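Thioesterase (Streptomyces sp. WAC02707, PDB 6VAP) probably hydrolyses acyl groups mis-loaded on the carrier domains of the borrelidin-producing assembly line, as a type II thioesterase of the alpha/beta-hydrolase superfamily. Local coordinates at residues Leu141-Leu146 / Ala173-Tyr178. Numbering follows the deposited sequence.
Sequences LSDEEL and AIRGDY
Arg175 reaches out of helix 167-182 and takes hold of the turn that starts helix 143-149, with the carbonyl oxygen of Leu141 as its main target. That oxygen is held twice, by NH1 of Arg175 at 2.5 Å, a very short bond whose exact length is doubtful, and more weakly by its NH2, which meets Leu141 O at 2.8 Å but at a poor angle of 128°. NH1 also donates to the backbone oxygen of His139. NH2 also forms a long, weak salt bridge to Asp143 OD1 at 3.4 Å, with carboxylate and guanidinium planes 58° apart, while NE donates to a water that bonds weakly to the same oxygen. The stronger partner of Asp143 is Arg168, which pairs with OD2 from the same helix as Arg175. An extended start to the arginine chain, CG anti to the backbone N (chi1 -175°), carries the side chain across to the turn, and a bend at chi3 turns the guanidinium. Leu146 CD2 sits over one face of that group, displaced toward the rim and 3.1 Å from Arg175 NH2. Ser142 is the N-cap of helix 143-149, its OG accepting from Glu145 N. The contact lies near the surface; between strands 120-124 and 196-201 of the alpha/beta-hydrolase sheet, the chain forms helices 143-149 and 167-182, consistent with a lid, and Leu171 of the latter packs against Asp143 and Leu146.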
loop_
_atom_site.group_PDB
_atom_site.type_symbol
_atom_site.label_atom_id
_atom_site.label_comp_id
_atom_site.label_asym_id
_atom_site.label_seq_id
_atom_site.Cartn_x
_atom_site.Cartn_y
_atom_site.Cartn_z
ATOM N N LEU A 141 -22.895 2.414 2.957
ATOM C CA LEU A 141 -23.888 2.953 2.036
ATOM C C LEU A 141 -24.598 1.847 1.259
ATOM O O LEU A 141 -24.062 0.759 1.048
ATOM C CB LEU A 141 -23.234 3.907 1.044
ATOM C CG LEU A 141 -22.468 5.096 1.623
ATOM C CD1 LEU A 141 -21.477 5.633 0.600
ATOM C CD2 LEU A 141 -23.433 6.165 2.067
ATOM N N SER A 142 -25.827 2.137 0.842
ATOM C CA SER A 142 -26.561 1.236 -0.028
ATOM C C SER A 142 -25.794 1.023 -1.329
ATOM O O SER A 142 -24.899 1.794 -1.690
ATOM C CB SER A 142 -27.945 1.803 -0.342
ATOM O OG SER A 142 -27.886 2.710 -1.424
ATOM N N ASP A 143 -26.155 -0.048 -2.038
ATOM C CA ASP A 143 -25.509 -0.331 -3.315
ATOM C C ASP A 143 -25.526 0.900 -4.219
ATOM O O ASP A 143 -24.505 1.273 -4.807
ATOM C CB ASP A 143 -26.197 -1.513 -3.999
ATOM C CG ASP A 143 -25.499 -2.838 -3.736
ATOM O OD1 ASP A 143 -24.268 -2.851 -3.524
ATOM O OD2 ASP A 143 -26.186 -3.882 -3.748
ATOM N N GLU A 144 -26.682 1.537 -4.285
ATOM C CA GLU A 144 -26.943 2.712 -5.137
ATOM C C GLU A 144 -26.187 3.926 -4.605
ATOM O O GLU A 144 -25.616 4.641 -5.406
ATOM C CB GLU A 144 -28.455 2.917 -5.224
ATOM C CG GLU A 144 -28.970 3.014 -6.641
ATOM C CD GLU A 144 -28.376 1.987 -7.579
ATOM O OE1 GLU A 144 -28.534 0.799 -7.268
ATOM O OE2 GLU A 144 -27.710 2.386 -8.583
ATOM N N GLU A 145 -26.224 4.156 -3.298
ATOM C CA GLU A 145 -25.512 5.270 -2.692
ATOM C C GLU A 145 -24.011 5.038 -2.749
ATOM O O GLU A 145 -23.234 5.999 -2.748
ATOM C CB GLU A 145 -25.978 5.471 -1.250
ATOM C CG GLU A 145 -27.397 6.022 -1.132
ATOM C CD GLU A 145 -27.831 6.211 0.314
ATOM O OE1 GLU A 145 -29.038 6.456 0.547
ATOM O OE2 GLU A 145 -26.966 6.110 1.220
ATOM N N LEU A 146 -23.596 3.770 -2.792
ATOM C CA LEU A 146 -22.179 3.447 -2.895
ATOM C C LEU A 146 -21.622 3.895 -4.231
ATOM O O LEU A 146 -20.629 4.629 -4.289
ATOM C CB LEU A 146 -21.980 1.940 -2.711
ATOM C CG LEU A 146 -20.554 1.406 -2.614
ATOM C CD1 LEU A 146 -19.643 2.317 -1.837
ATOM C CD2 LEU A 146 -20.574 0.023 -1.967
ATOM N N ALA A 173 -16.189 -6.134 -3.596
ATOM C CA ALA A 173 -14.773 -5.988 -3.277
ATOM C C ALA A 173 -14.437 -4.557 -2.864
ATOM O O ALA A 173 -13.644 -4.345 -1.936
ATOM C CB ALA A 173 -13.920 -6.406 -4.472
ATOM N N ILE A 174 -15.040 -3.564 -3.524
ATOM C CA ILE A 174 -14.806 -2.175 -3.137
ATOM C C ILE A 174 -15.351 -1.911 -1.737
ATOM O O ILE A 174 -14.685 -1.298 -0.901
ATOM C CB ILE A 174 -15.435 -1.226 -4.169
ATOM C CG1 ILE A 174 -14.813 -1.476 -5.570
ATOM C CG2 ILE A 174 -15.271 0.226 -3.743
ATOM C CD1 ILE A 174 -15.556 -0.801 -6.686
ATOM N N ARG A 175 -16.553 -2.396 -1.447
ATOM C CA ARG A 175 -17.134 -2.196 -0.125
ATOM C C ARG A 175 -16.264 -2.840 0.938
ATOM O O ARG A 175 -15.942 -2.206 1.939
ATOM C CB ARG A 175 -18.560 -2.753 -0.087
ATOM C CG ARG A 175 -19.302 -2.483 1.224
ATOM C CD ARG A 175 -20.637 -3.202 1.258
ATOM N NE ARG A 175 -21.560 -2.728 0.220
ATOM C CZ ARG A 175 -22.254 -1.591 0.287
ATOM N NH1 ARG A 175 -22.133 -0.784 1.341
ATOM N NH2 ARG A 175 -23.080 -1.258 -0.704
ATOM N N GLY A 176 -15.874 -4.103 0.737
ATOM C CA GLY A 176 -14.969 -4.762 1.670
ATOM C C GLY A 176 -13.663 -4.014 1.879
ATOM O O GLY A 176 -13.164 -3.931 3.001
ATOM N N ASP A 177 -13.076 -3.483 0.803
ATOM C CA ASP A 177 -11.844 -2.700 0.919
ATOM C C ASP A 177 -12.081 -1.442 1.746
ATOM O O ASP A 177 -11.291 -1.091 2.631
ATOM C CB ASP A 177 -11.338 -2.311 -0.479
ATOM C CG ASP A 177 -10.635 -3.438 -1.208
ATOM O OD1 ASP A 177 -10.410 -4.497 -0.608
ATOM O OD2 ASP A 177 -10.323 -3.249 -2.412
ATOM N N TYR A 178 -13.144 -0.714 1.427
ATOM C CA TYR A 178 -13.467 0.468 2.215
ATOM C C TYR A 178 -13.737 0.104 3.667
ATOM O O TYR A 178 -13.284 0.800 4.587
ATOM C CB TYR A 178 -14.652 1.197 1.586
ATOM C CG TYR A 178 -14.202 2.270 0.592
ATOM C CD1 TYR A 178 -13.907 3.571 1.008
ATOM C CD2 TYR A 178 -14.077 1.976 -0.751
ATOM C CE1 TYR A 178 -13.502 4.543 0.103
ATOM C CE2 TYR A 178 -13.664 2.940 -1.671
ATOM C CZ TYR A 178 -13.386 4.216 -1.238
ATOM O OH TYR A 178 -12.987 5.168 -2.149
HETATM O O HOH W 1 -21.758 -4.614 -2.102
#